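Local coordinates for protein putative oxidoreductase yhhX (Escherichia coli K-12, PDB 3F4L) that belongs to the Gfo/Idh/MocA family of oxidoreductases and probably acts as an NADP-dependent scyllo-inositol dehydrogenase, at residues K235-G240 / S244-G249; S140-E145 / G275-V280; S129-A134 / I183-G188; S151-Y156 / V177-Q182. One frame throughout, in Å; residues are numbered along the deposited sequence.

Interaction 1 (K235-G240 / S244-G249)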
loop_
_atom_site.group_PDB
_atom_site.type_symbol
_atom_site.label_atom_id
_atom_site.label_comp_id
_atom_site.label_asym_id
_atom_site.label_seq_id
_atom_site.Cartn_x
_atom_site.Cartn_y
_atom_site.Cartn_z
ATOM N N LYS A 235 3.129 8.633 8.106
ATOM C CA LYS A 235 4.345 7.899 8.465
ATOM C C LYS A 235 3.983 6.450 8.850
ATOM O O LYS A 235 4.692 5.503 8.503
ATOM C CB LYS A 235 5.051 8.586 9.640
ATOM C CG LYS A 235 6.304 7.853 10.117
ATOM C CD LYS A 235 7.447 7.961 9.110
ATOM C CE LYS A 235 8.528 6.903 9.372
ATOM N NZ LYS A 235 7.985 5.529 9.132
ATOM N N PHE A 236 2.886 6.294 9.585
ATOM C CA PHE A 236 2.404 4.966 9.979
ATOM C C PHE A 236 0.892 4.906 9.882
ATOM O O PHE A 236 0.190 5.893 10.155
ATOM C CB PHE A 236 2.765 4.609 11.429
ATOM C CG PHE A 236 4.215 4.288 11.648
ATOM C CD1 PHE A 236 5.077 5.242 12.188
ATOM C CD2 PHE A 236 4.719 3.036 11.313
ATOM C CE1 PHE A 236 6.428 4.953 12.387
ATOM C CE2 PHE A 236 6.067 2.735 11.510
ATOM C CZ PHE A 236 6.922 3.693 12.047
ATOM N N ILE A 237 0.401 3.731 9.509
ATOM C CA ILE A 237 -1.029 3.475 9.417
ATOM C C ILE A 237 -1.196 2.111 10.071
ATOM O O ILE A 237 -0.430 1.196 9.784
ATOM C CB ILE A 237 -1.517 3.354 7.960
ATOM C CG1 ILE A 237 -1.345 4.680 7.223
ATOM C CG2 ILE A 237 -2.995 2.948 7.947
ATOM C CD1 ILE A 237 -1.798 4.617 5.784
ATOM N N VAL A 238 -2.167 1.981 10.968
ATOM C CA VAL A 238 -2.428 0.701 11.628
ATOM C C VAL A 238 -3.939 0.497 11.633
ATOM O O VAL A 238 -4.685 1.384 12.052
ATOM C CB VAL A 238 -1.951 0.686 13.099
ATOM C CG1 VAL A 238 -2.254 -0.682 13.725
ATOM C CG2 VAL A 238 -0.469 0.985 13.182
ATOM N N HIS A 239 -4.385 -0.655 11.152
ATOM C CA HIS A 239 -5.810 -0.961 11.120
ATOM C C HIS A 239 -6.042 -2.240 11.900
ATOM O O HIS A 239 -5.348 -3.231 11.688
ATOM C CB HIS A 239 -6.310 -1.140 9.669
ATOM C CG HIS A 239 -6.357 0.138 8.888
ATOM N ND1 HIS A 239 -7.108 1.224 9.284
ATOM C CD2 HIS A 239 -5.723 0.516 7.753
ATOM C CE1 HIS A 239 -6.931 2.216 8.432
ATOM N NE2 HIS A 239 -6.094 1.812 7.492
ATOM N N GLY A 240 -7.015 -2.192 12.808
ATOM C CA GLY A 240 -7.372 -3.341 13.616
ATOM C C GLY A 240 -8.863 -3.581 13.437
ATOM O O GLY A 240 -9.531 -2.823 12.748
ATOM N N SER A 244 -8.668 2.321 13.925
ATOM C CA SER A 244 -7.465 2.686 13.190
ATOM C C SER A 244 -6.634 3.745 13.914
ATOM O O SER A 244 -7.130 4.476 14.774
ATOM C CB SER A 244 -7.842 3.235 11.803
ATOM O OG SER A 244 -8.679 2.343 11.088
ATOM N N PHE A 245 -5.365 3.811 13.533
ATOM C CA PHE A 245 -4.409 4.778 14.051
ATOM C C PHE A 245 -3.678 5.319 12.830
ATOM O O PHE A 245 -3.282 4.551 11.951
ATOM C CB PHE A 245 -3.395 4.105 14.983
ATOM C CG PHE A 245 -2.166 4.941 15.261
ATOM C CD1 PHE A 245 -2.131 5.829 16.332
ATOM C CD2 PHE A 245 -1.040 4.825 14.451
ATOM C CE1 PHE A 245 -0.979 6.591 16.597
ATOM C CE2 PHE A 245 0.113 5.577 14.701
ATOM C CZ PHE A 245 0.147 6.462 15.779
ATOM N N ILE A 246 -3.498 6.633 12.784
ATOM C CA ILE A 246 -2.809 7.293 11.690
ATOM C C ILE A 246 -1.828 8.306 12.278
ATOM O O ILE A 246 -2.144 9.016 13.237
ATOM C CB ILE A 246 -3.802 8.034 10.763
ATOM C CG1 ILE A 246 -4.859 7.060 10.232
ATOM C CG2 ILE A 246 -3.064 8.629 9.583
ATOM C CD1 ILE A 246 -4.294 5.954 9.364
ATOM N N LYS A 247 -0.635 8.364 11.707
ATOM C CA LYS A 247 0.384 9.286 12.191
ATOM C C LYS A 247 1.143 9.898 11.030
ATOM O O LYS A 247 1.811 9.190 10.271
ATOM C CB LYS A 247 1.361 8.538 13.120
ATOM C CG LYS A 247 2.586 9.326 13.613
ATOM C CD LYS A 247 2.199 10.450 14.556
ATOM C CE LYS A 247 3.420 11.090 15.221
ATOM N NZ LYS A 247 4.398 11.692 14.264
ATOM N N TYR A 248 1.008 11.212 10.866
ATOM C CA TYR A 248 1.762 11.910 9.837
ATOM C C TYR A 248 2.979 12.477 10.551
ATOM O O TYR A 248 2.894 12.846 11.722
ATOM C CB TYR A 248 0.974 13.075 9.238
ATOM C CG TYR A 248 -0.096 12.671 8.264
ATOM C CD1 TYR A 248 -1.330 12.212 8.710
ATOM C CD2 TYR A 248 0.126 12.744 6.890
ATOM C CE1 TYR A 248 -2.320 11.835 7.813
ATOM C CE2 TYR A 248 -0.857 12.368 5.983
ATOM C CZ TYR A 248 -2.079 11.915 6.453
ATOM O OH TYR A 248 -3.062 11.540 5.566
ATOM N N GLY A 249 4.109 12.537 9.858
ATOM C CA GLY A 249 5.300 13.096 10.467
ATOM C C GLY A 249 6.236 12.072 11.062
ATOM O O GLY A 249 5.809 11.097 11.683
HETATM O O HOH W 1 -9.857 -0.423 11.116
#
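Ser244 OG is gripped from several directions. It shares a 2.6 Å hydrogen bond with His239 ND1, in the plane of the imidazole at its edge, and a water links it to Gly240 O. Lys230 N and Ile231 N of the second subunit add weak bonds to the same oxygen. With OG anti to the carbonyl carbon (chi1 -53°), the hydroxyl stands where the ring edge can meet it. From there strands 236-240 and 244-247 run antiparallel as the two arms of a hairpin. Val238 and Phe245 form a hydrogen-bonded pair, with Val238 N 3.0 Å from Phe245 O and Phe245 N 2.9 Å from Val238 O. At the far end a classic beta bulge sets Lys235 and Phe236 against one residue: Lys247 O takes a fairly straight bond from Phe236 N (3.2 Å, 162°) and a weak, bent one from Lys235 N. Between these pairs, Ile237 CG2 and Ile246 CD1 meet at 3.6 Å, their side chains lying alongside each other. On the other face of the sheet Val238 CG2 approaches Phe245 CD2 at 4.1 Å, and Phe236 CB reaches the edge of that ring. Lys247 bends at chi2 and chi4, bringing NZ within 3.0 Å of Gly249 O, above the carbonyl plane; Tyr248 O and Ser273 OG also bond to it. A leucine in place of Lys247 would probably leave these three oxygens without their ammonium partner and the chain at Tyr248 and Gly249 less firmly held. Ile237, His239, Ser244 and Ile246 thus meet the second subunit with apolar and polar groups together, whereas Phe236 and Phe245 pack on helix 129-140.

Interaction 2 (S140-E145 / G275-V280)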
loop_
_atom_site.group_PDB
_atom_site.type_symbol
_atom_site.label_atom_id
_atom_site.label_comp_id
_atom_site.label_asym_id
_atom_site.label_seq_id
_atom_site.Cartn_x
_atom_site.Cartn_y
_atom_site.Cartn_z
ATOM N N SER A 140 -2.139 -0.705 23.086
ATOM C CA SER A 140 -3.239 -0.222 23.931
ATOM C C SER A 140 -4.438 -1.168 23.952
ATOM O O SER A 140 -5.200 -1.190 24.921
ATOM C CB SER A 140 -3.720 1.159 23.476
ATOM O OG SER A 140 -4.469 1.059 22.278
ATOM N N GLY A 141 -4.599 -1.950 22.888
ATOM C CA GLY A 141 -5.726 -2.866 22.804
ATOM C C GLY A 141 -6.974 -2.207 22.233
ATOM O O GLY A 141 -7.963 -2.881 21.924
ATOM N N LYS A 142 -6.930 -0.888 22.081
ATOM C CA LYS A 142 -8.066 -0.124 21.549
ATOM C C LYS A 142 -8.450 -0.442 20.100
ATOM O O LYS A 142 -9.609 -0.290 19.718
ATOM C CB LYS A 142 -7.781 1.378 21.653
ATOM C CG LYS A 142 -7.612 1.877 23.069
ATOM C CD LYS A 142 -7.023 3.273 23.083
ATOM C CE LYS A 142 -6.845 3.764 24.500
ATOM N NZ LYS A 142 -6.206 5.101 24.528
ATOM N N LEU A 143 -7.476 -0.862 19.298
ATOM C CA LEU A 143 -7.712 -1.176 17.892
ATOM C C LEU A 143 -8.200 -2.608 17.700
ATOM O O LEU A 143 -8.662 -2.974 16.617
ATOM C CB LEU A 143 -6.422 -0.977 17.090
ATOM C CG LEU A 143 -5.804 0.426 17.006
ATOM C CD1 LEU A 143 -5.679 1.036 18.388
ATOM C CD2 LEU A 143 -4.431 0.323 16.369
ATOM N N GLY A 144 -8.082 -3.417 18.749
ATOM C CA GLY A 144 -8.510 -4.800 18.653
ATOM C C GLY A 144 -7.496 -5.578 17.837
ATOM O O GLY A 144 -6.375 -5.110 17.640
ATOM N N GLU A 145 -7.877 -6.748 17.338
ATOM C CA GLU A 145 -6.945 -7.555 16.557
ATOM C C GLU A 145 -6.369 -6.771 15.372
ATOM O O GLU A 145 -7.107 -6.285 14.515
ATOM C CB GLU A 145 -7.630 -8.826 16.050
ATOM C CG GLU A 145 -6.649 -9.823 15.455
ATOM C CD GLU A 145 -7.336 -10.934 14.699
ATOM O OE1 GLU A 145 -8.285 -11.532 15.254
ATOM O OE2 GLU A 145 -6.927 -11.213 13.549
ATOM N N GLY A 275 -0.663 11.668 16.838
ATOM C CA GLY A 275 -1.163 10.416 16.309
ATOM C C GLY A 275 -2.672 10.485 16.442
ATOM O O GLY A 275 -3.187 10.950 17.464
ATOM N N VAL A 276 -3.394 10.052 15.417
ATOM C CA VAL A 276 -4.845 10.097 15.486
ATOM C C VAL A 276 -5.376 8.684 15.593
ATOM O O VAL A 276 -4.925 7.772 14.894
ATOM C CB VAL A 276 -5.452 10.804 14.257
ATOM C CG1 VAL A 276 -6.969 10.789 14.334
ATOM C CG2 VAL A 276 -4.961 12.248 14.205
ATOM N N LEU A 277 -6.339 8.519 16.485
ATOM C CA LEU A 277 -6.944 7.232 16.738
ATOM C C LEU A 277 -8.464 7.360 16.640
ATOM O O LEU A 277 -9.049 8.376 17.027
ATOM C CB LEU A 277 -6.531 6.779 18.142
ATOM C CG LEU A 277 -6.647 5.352 18.667
ATOM C CD1 LEU A 277 -5.815 4.395 17.832
ATOM C CD2 LEU A 277 -6.155 5.337 20.113
ATOM N N GLU A 278 -9.098 6.335 16.088
ATOM C CA GLU A 278 -10.549 6.300 15.980
ATOM C C GLU A 278 -10.909 4.841 16.131
ATOM O O GLU A 278 -10.544 4.015 15.293
ATOM C CB GLU A 278 -11.042 6.823 14.624
ATOM C CG GLU A 278 -12.555 7.006 14.600
ATOM C CD GLU A 278 -13.077 7.683 13.342
ATOM O OE1 GLU A 278 -12.537 8.741 12.955
ATOM O OE2 GLU A 278 -14.045 7.160 12.749
ATOM N N TYR A 279 -11.606 4.521 17.213
ATOM C CA TYR A 279 -11.984 3.144 17.475
ATOM C C TYR A 279 -13.370 3.032 18.098
ATOM O O TYR A 279 -13.955 4.028 18.556
ATOM C CB TYR A 279 -10.958 2.488 18.402
ATOM C CG TYR A 279 -10.864 3.148 19.765
ATOM C CD1 TYR A 279 -10.128 4.316 19.947
ATOM C CD2 TYR A 279 -11.522 2.604 20.871
ATOM C CE1 TYR A 279 -10.044 4.927 21.189
ATOM C CE2 TYR A 279 -11.445 3.210 22.123
ATOM C CZ TYR A 279 -10.702 4.370 22.273
ATOM O OH TYR A 279 -10.596 4.968 23.505
ATOM N N VAL A 280 -13.886 1.810 18.109
ATOM C CA VAL A 280 -15.199 1.529 18.679
ATOM C C VAL A 280 -14.965 0.949 20.077
ATOM O O VAL A 280 -14.330 -0.096 20.208
ATOM C CB VAL A 280 -15.954 0.497 17.808
ATOM C CG1 VAL A 280 -17.354 0.262 18.355
ATOM C CG2 VAL A 280 -16.010 0.978 16.357
HETATM O O HOH W 2 -11.523 -1.030 21.518
#
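Leu277 makes the first contact along strand 275-280, gripping the loop through both of its methyls. CD1 presses on Leu143 CD1 at 3.4 Å, tighter than usual for two methyl carbons, while CD2 lies 3.7 Å from Lys142 CD, where the two side chains cross at about a right angle. Glu278 projects from the other face of the strand and forms a salt bridge with Lys230 of the second subunit. Tyr279 returns to the loop. Its CG stands between the backbone N and the carbonyl carbon (chi1 62°), a crowded position that turns one face of the ring to Lys142. CB of the lysine sits 3.9 Å from the ring centroid and only 5° off the normal, a CH-pi contact over the centre of the face. The extended lysine chain then continues toward the phenol end, with CD 3.9 Å from Tyr279 CZ, while Lys142 O touches Tyr279 CB at 3.4 Å. At Val280 the link becomes water-mediated: one water donates to Val280 O and, at 2.7 Å, to Lys142 O. The loop that receives the strand is itself well shaped. Ser140 OG accepts from Lys142 N in an ST turn, and a type I beta turn follows from Gly141 to Gly144, so Lys142 and Leu143 occupy its two central positions. No direct hydrogen bond joins the segments. Cohesion rests on aliphatic and CH-pi contacts, with the methylenes of Lys142 serving as an apolar arm across Tyr279 while NZ goes on to a salt bridge with Glu289 of the adjoining strand; one side chain thereby supplies both apolar packing and a charged anchor.

Interaction 3 (S129-A134 / I183-G188)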
loop_
_atom_site.group_PDB
_atom_site.type_symbol
_atom_site.label_atom_id
_atom_site.label_comp_id
_atom_site.label_asym_id
_atom_site.label_seq_id
_atom_site.Cartn_x
_atom_site.Cartn_y
_atom_site.Cartn_z
ATOM N N SER A 129 10.071 8.684 17.723
ATOM C CA SER A 129 8.795 9.066 18.326
ATOM C C SER A 129 7.580 8.572 17.546
ATOM O O SER A 129 6.602 8.144 18.143
ATOM C CB SER A 129 8.703 10.589 18.491
ATOM O OG SER A 129 8.819 11.229 17.247
ATOM N N CYS A 130 7.637 8.654 16.222
ATOM C CA CYS A 130 6.536 8.197 15.375
ATOM C C CYS A 130 6.261 6.708 15.622
ATOM O O CYS A 130 5.122 6.294 15.870
ATOM C CB CYS A 130 6.882 8.436 13.901
ATOM S SG CYS A 130 8.605 8.052 13.446
ATOM N N PHE A 131 7.320 5.911 15.553
ATOM C CA PHE A 131 7.221 4.482 15.787
ATOM C C PHE A 131 6.692 4.172 17.190
ATOM O O PHE A 131 5.765 3.365 17.354
ATOM C CB PHE A 131 8.594 3.830 15.597
ATOM C CG PHE A 131 8.632 2.394 15.998
ATOM C CD1 PHE A 131 7.901 1.444 15.296
ATOM C CD2 PHE A 131 9.366 1.992 17.111
ATOM C CE1 PHE A 131 7.902 0.106 15.703
ATOM C CE2 PHE A 131 9.369 0.653 17.526
ATOM C CZ PHE A 131 8.638 -0.284 16.822
ATOM N N LEU A 132 7.267 4.811 18.205
ATOM C CA LEU A 132 6.826 4.556 19.575
ATOM C C LEU A 132 5.350 4.879 19.790
ATOM O O LEU A 132 4.680 4.221 20.590
ATOM C CB LEU A 132 7.673 5.336 20.581
ATOM C CG LEU A 132 9.150 4.949 20.726
ATOM C CD1 LEU A 132 9.820 5.913 21.688
ATOM C CD2 LEU A 132 9.286 3.513 21.219
ATOM N N THR A 133 4.842 5.889 19.090
ATOM C CA THR A 133 3.435 6.243 19.227
ATOM C C THR A 133 2.589 5.121 18.614
ATOM O O THR A 133 1.586 4.719 19.177
ATOM C CB THR A 133 3.092 7.587 18.513
ATOM O OG1 THR A 133 3.994 8.616 18.946
ATOM C CG2 THR A 133 1.667 8.022 18.862
ATOM N N ALA A 134 3.001 4.616 17.457
ATOM C CA ALA A 134 2.263 3.539 16.811
ATOM C C ALA A 134 2.302 2.287 17.701
ATOM O O ALA A 134 1.301 1.578 17.839
ATOM C CB ALA A 134 2.865 3.240 15.451
ATOM N N ILE A 183 9.193 -3.350 12.347
ATOM C CA ILE A 183 8.094 -4.306 12.208
ATOM C C ILE A 183 8.458 -5.614 12.903
ATOM O O ILE A 183 7.647 -6.208 13.619
ATOM C CB ILE A 183 7.762 -4.586 10.707
ATOM C CG1 ILE A 183 7.264 -3.309 10.034
ATOM C CG2 ILE A 183 6.711 -5.680 10.597
ATOM C CD1 ILE A 183 6.129 -2.603 10.801
ATOM N N ILE A 184 9.689 -6.058 12.698
ATOM C CA ILE A 184 10.148 -7.293 13.315
ATOM C C ILE A 184 10.132 -7.195 14.849
ATOM O O ILE A 184 9.761 -8.150 15.528
ATOM C CB ILE A 184 11.568 -7.656 12.785
ATOM C CG1 ILE A 184 11.452 -8.113 11.325
ATOM C CG2 ILE A 184 12.206 -8.719 13.644
ATOM C CD1 ILE A 184 12.757 -8.145 10.572
ATOM N N SER A 185 10.510 -6.040 15.399
ATOM C CA SER A 185 10.512 -5.884 16.851
ATOM C C SER A 185 9.089 -5.982 17.418
ATOM O O SER A 185 8.913 -6.307 18.585
ATOM C CB SER A 185 11.118 -4.535 17.253
ATOM O OG SER A 185 10.179 -3.483 17.056
ATOM N N LEU A 186 8.078 -5.704 16.600
ATOM C CA LEU A 186 6.682 -5.764 17.056
ATOM C C LEU A 186 6.033 -7.125 16.867
ATOM O O LEU A 186 5.301 -7.602 17.735
ATOM C CB LEU A 186 5.800 -4.769 16.286
ATOM C CG LEU A 186 6.096 -3.272 16.309
ATOM C CD1 LEU A 186 5.125 -2.534 15.382
ATOM C CD2 LEU A 186 5.978 -2.767 17.729
ATOM N N PHE A 187 6.297 -7.733 15.716
ATOM C CA PHE A 187 5.664 -8.991 15.361
ATOM C C PHE A 187 6.551 -10.214 15.207
ATOM O O PHE A 187 6.050 -11.322 15.147
ATOM C CB PHE A 187 4.849 -8.774 14.085
ATOM C CG PHE A 187 3.902 -7.595 14.165
ATOM C CD1 PHE A 187 2.895 -7.558 15.120
ATOM C CD2 PHE A 187 4.027 -6.525 13.289
ATOM C CE1 PHE A 187 2.026 -6.477 15.203
ATOM C CE2 PHE A 187 3.161 -5.436 13.361
ATOM C CZ PHE A 187 2.159 -5.410 14.318
ATOM N N GLY A 188 7.861 -10.022 15.132
ATOM C CA GLY A 188 8.742 -11.168 15.009
ATOM C C GLY A 188 9.075 -11.607 13.595
ATOM O O GLY A 188 9.248 -10.783 12.697
#
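The turns that carry Phe131 and Leu186 belong to two well-separated helices, whose nearest CA atoms, those of Phe131 and Ile183, are 9.5 Å apart. Long side chains bridge that gap from opposite directions. Phe131 holds CG anti to its own nitrogen (chi1 172°), which sends the far end of the ring across to the second helix. There CE1 meets Leu186 CD1 at 3.8 Å, and CZ meets Leu186 CD2 at the same 3.8 Å, so the isopropyl fork of the leucine receives the end of the ring with both methyls. Ser185 OG adds a neighbouring touch, 3.6 Å from Phe131 CZ. This hydroxyl stays folded back on its own helix, where it bonds to Gln182 O. Within its own helix, Leu186 CB lies over the centre of the Phe187 ring, 3.8 Å above its plane. An alanine at Leu186 is likely to open a gap at the end of the Phe131 ring, leaving that ring freer to shift. Within the first helix, Ser129 O accepts from Thr133 N and, at 2.8 Å, from Thr133 OG1, the two donors coming from opposite faces of its plane. Gly188, the first residue past the second helix, has positive phi, and its N bonds to Ile184 O at 2.7 Å. Helix 129-140 rests through Cys130, Thr133 and Ala134 on strand 243-247, whereas helix 171-187 packs through Ile183 and Phe187 on strand 219-225 and through Ile184 against helix 319-331; Phe131 thus bridges two helices that both pack on the large mixed sheet.

Interaction 4 (S151-Y156 / V177-Q182)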
loop_
_atom_site.group_PDB
_atom_site.type_symbol
_atom_site.label_atom_id
_atom_site.label_comp_id
_atom_site.label_asym_id
_atom_site.label_seq_id
_atom_site.Cartn_x
_atom_site.Cartn_y
_atom_site.Cartn_z
ATOM N N SER A 151 4.127 1.245 6.890
ATOM C CA SER A 151 5.203 2.163 7.239
ATOM C C SER A 151 5.806 2.799 5.985
ATOM O O SER A 151 6.127 2.103 5.017
ATOM C CB SER A 151 6.291 1.411 8.004
ATOM O OG SER A 151 7.421 2.232 8.217
ATOM N N HIS A 152 5.960 4.120 6.007
ATOM C CA HIS A 152 6.525 4.848 4.879
ATOM C C HIS A 152 7.763 5.631 5.303
ATOM O O HIS A 152 7.816 6.195 6.391
ATOM C CB HIS A 152 5.511 5.843 4.292
ATOM C CG HIS A 152 4.499 5.228 3.373
ATOM N ND1 HIS A 152 3.342 4.626 3.822
ATOM C CD2 HIS A 152 4.465 5.142 2.021
ATOM C CE1 HIS A 152 2.640 4.197 2.787
ATOM N NE2 HIS A 152 3.301 4.497 1.682
ATOM N N PHE A 153 8.764 5.642 4.440
ATOM C CA PHE A 153 9.980 6.404 4.684
ATOM C C PHE A 153 10.298 6.883 3.275
ATOM O O PHE A 153 11.032 6.234 2.547
ATOM C CB PHE A 153 11.098 5.509 5.228
ATOM C CG PHE A 153 12.187 6.270 5.932
ATOM C CD1 PHE A 153 13.059 7.079 5.214
ATOM C CD2 PHE A 153 12.310 6.214 7.319
ATOM C CE1 PHE A 153 14.039 7.827 5.866
ATOM C CE2 PHE A 153 13.286 6.955 7.984
ATOM C CZ PHE A 153 14.154 7.766 7.253
ATOM N N ASP A 154 9.717 8.017 2.897
ATOM C CA ASP A 154 9.891 8.543 1.549
ATOM C C ASP A 154 10.567 9.908 1.448
ATOM O O ASP A 154 10.779 10.590 2.446
ATOM C CB ASP A 154 8.526 8.643 0.866
ATOM C CG ASP A 154 7.721 7.364 0.965
ATOM O OD1 ASP A 154 8.257 6.288 0.631
ATOM O OD2 ASP A 154 6.543 7.441 1.366
ATOM N N TYR A 155 10.860 10.298 0.209
ATOM C CA TYR A 155 11.485 11.590 -0.111
ATOM C C TYR A 155 11.000 12.029 -1.478
ATOM O O TYR A 155 10.372 11.262 -2.207
ATOM C CB TYR A 155 13.006 11.471 -0.276
ATOM C CG TYR A 155 13.786 10.970 0.910
ATOM C CD1 TYR A 155 14.083 11.813 1.979
ATOM C CD2 TYR A 155 14.265 9.660 0.941
ATOM C CE1 TYR A 155 14.846 11.366 3.051
ATOM C CE2 TYR A 155 15.030 9.201 2.013
ATOM C CZ TYR A 155 15.316 10.061 3.061
ATOM O OH TYR A 155 16.070 9.619 4.127
ATOM N N TYR A 156 11.312 13.274 -1.821
ATOM C CA TYR A 156 11.049 13.762 -3.165
ATOM C C TYR A 156 12.398 14.333 -3.582
ATOM O O TYR A 156 12.691 15.508 -3.338
ATOM C CB TYR A 156 9.981 14.857 -3.259
ATOM C CG TYR A 156 9.776 15.215 -4.724
ATOM C CD1 TYR A 156 9.161 14.312 -5.601
ATOM C CD2 TYR A 156 10.311 16.389 -5.259
ATOM C CE1 TYR A 156 9.093 14.565 -6.977
ATOM C CE2 TYR A 156 10.247 16.657 -6.632
ATOM C CZ TYR A 156 9.638 15.739 -7.483
ATOM O OH TYR A 156 9.571 16.003 -8.832
ATOM N N VAL A 177 16.494 -1.744 6.202
ATOM C CA VAL A 177 17.055 -2.379 7.391
ATOM C C VAL A 177 16.419 -1.802 8.659
ATOM O O VAL A 177 16.151 -2.535 9.612
ATOM C CB VAL A 177 18.615 -2.233 7.444
ATOM C CG1 VAL A 177 19.025 -0.777 7.705
ATOM C CG2 VAL A 177 19.186 -3.149 8.528
ATOM N N HIS A 178 16.152 -0.495 8.654
ATOM C CA HIS A 178 15.545 0.182 9.804
ATOM C C HIS A 178 14.030 0.018 9.902
ATOM O O HIS A 178 13.494 -0.283 10.962
ATOM C CB HIS A 178 15.844 1.671 9.753
ATOM C CG HIS A 178 17.266 2.008 10.047
ATOM N ND1 HIS A 178 18.014 2.837 9.239
ATOM C CD2 HIS A 178 18.066 1.669 11.085
ATOM C CE1 HIS A 178 19.214 2.997 9.770
ATOM N NE2 HIS A 178 19.271 2.299 10.890
ATOM N N THR A 179 13.337 0.251 8.799
ATOM C CA THR A 179 11.899 0.133 8.818
ATOM C C THR A 179 11.441 -1.305 9.036
ATOM O O THR A 179 10.476 -1.534 9.758
ATOM C CB THR A 179 11.295 0.745 7.541
ATOM O OG1 THR A 179 11.918 0.179 6.382
ATOM C CG2 THR A 179 11.525 2.253 7.541
HETATM N N MSE A 180 12.139 -2.277 8.453
HETATM C CA MSE A 180 11.748 -3.673 8.660
HETATM C C MSE A 180 12.066 -4.106 10.087
HETATM O O MSE A 180 11.348 -4.913 10.668
HETATM C CB MSE A 180 12.447 -4.612 7.665
HETATM C CG MSE A 180 11.937 -4.503 6.230
HETATM SE SE MSE A 180 12.187 -6.187 5.275
HETATM C CE MSE A 180 14.118 -6.247 5.321
ATOM N N ASP A 181 13.151 -3.576 10.647
ATOM C CA ASP A 181 13.526 -3.896 12.023
ATOM C C ASP A 181 12.405 -3.487 12.986
ATOM O O ASP A 181 12.106 -4.203 13.943
ATOM C CB ASP A 181 14.808 -3.169 12.423
ATOM C CG ASP A 181 15.121 -3.325 13.896
ATOM O OD1 ASP A 181 15.588 -4.418 14.302
ATOM O OD2 ASP A 181 14.885 -2.359 14.652
ATOM N N GLN A 182 11.784 -2.338 12.731
ATOM C CA GLN A 182 10.690 -1.878 13.590
ATOM C C GLN A 182 9.538 -2.883 13.547
ATOM O O GLN A 182 8.964 -3.226 14.578
ATOM C CB GLN A 182 10.180 -0.513 13.124
ATOM C CG GLN A 182 11.184 0.613 13.279
ATOM C CD GLN A 182 10.649 1.947 12.784
ATOM O OE1 GLN A 182 10.013 2.014 11.738
ATOM N NE2 GLN A 182 10.933 3.023 13.527
HETATM O O HOH W 3 8.610 0.588 10.170
HETATM O O HOH W 4 9.943 3.996 9.831
#
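Thr179 is central to this contact, its CG2 methyl directed at the end of strand 146-152. Placed anti to the carbonyl carbon, CG2 rests 4.0 Å from Phe153 CB and equally far from Phe153 CD2, approaching the phenyl group obliquely. The threonine hydroxyl turns instead to its own helix, where it has weak bonds to Leu175 O and Gly176 O. Ser151 stands two residues before Phe153, its CB directed to the same helix, and its OG is 4.2 Å from the Thr179 methyl. Because OG is anti to the backbone N (chi1 173°), it reaches toward Gln182, yet the two side chains stop short of bonding directly. A water fills the role: Ser151 OG donates to it at 2.8 Å, and it donates in turn to Thr179 O (2.9 Å) and to Gln182 OE1. A second water gives OE1 another bond at 2.8 Å but is only weakly tied to the serine. The amide of Gln182 is further fixed by NE2, which donates to Arg125 O. Methyl packing and water-mediated hydrogen bonds thus share the interface. On the same helix, His178 touches Lys96 of the EKP sequence characteristic of this family, and Thr179 also packs on Val223 of strand 219-225. Such a helix laid across one face of a large mixed sheet is typical of the C-terminal alpha/beta domain of Gfo/Idh/MocA oxidoreductases.

All four contacts gather round one large mixed sheet. Interactions 1, 2 and 4 reach it through strands 236-240 and 243-247, 275-280 and 146-152, which are successive neighbours in the order 275-280, 243-247, 236-240, 146-152, while interaction 3 joins two helices packed on it. Interaction 1 is about 10 Å from interaction 2 and 11 Å from interaction 3, centre to centre; interactions 2 and 4 are farthest apart, at about 22 Å. Phe236 meets both Phe131 and Gln182, tying interaction 1 to interactions 3 and 4, which share helix 171-187. Along the chain, interaction 4 is nested within interaction 3, and interaction 1 within interaction 2. Interactions 1 and 2 touch the second subunit, as does segment 151-156 through Tyr156, so the sheet serves helix packing and dimer assembly together.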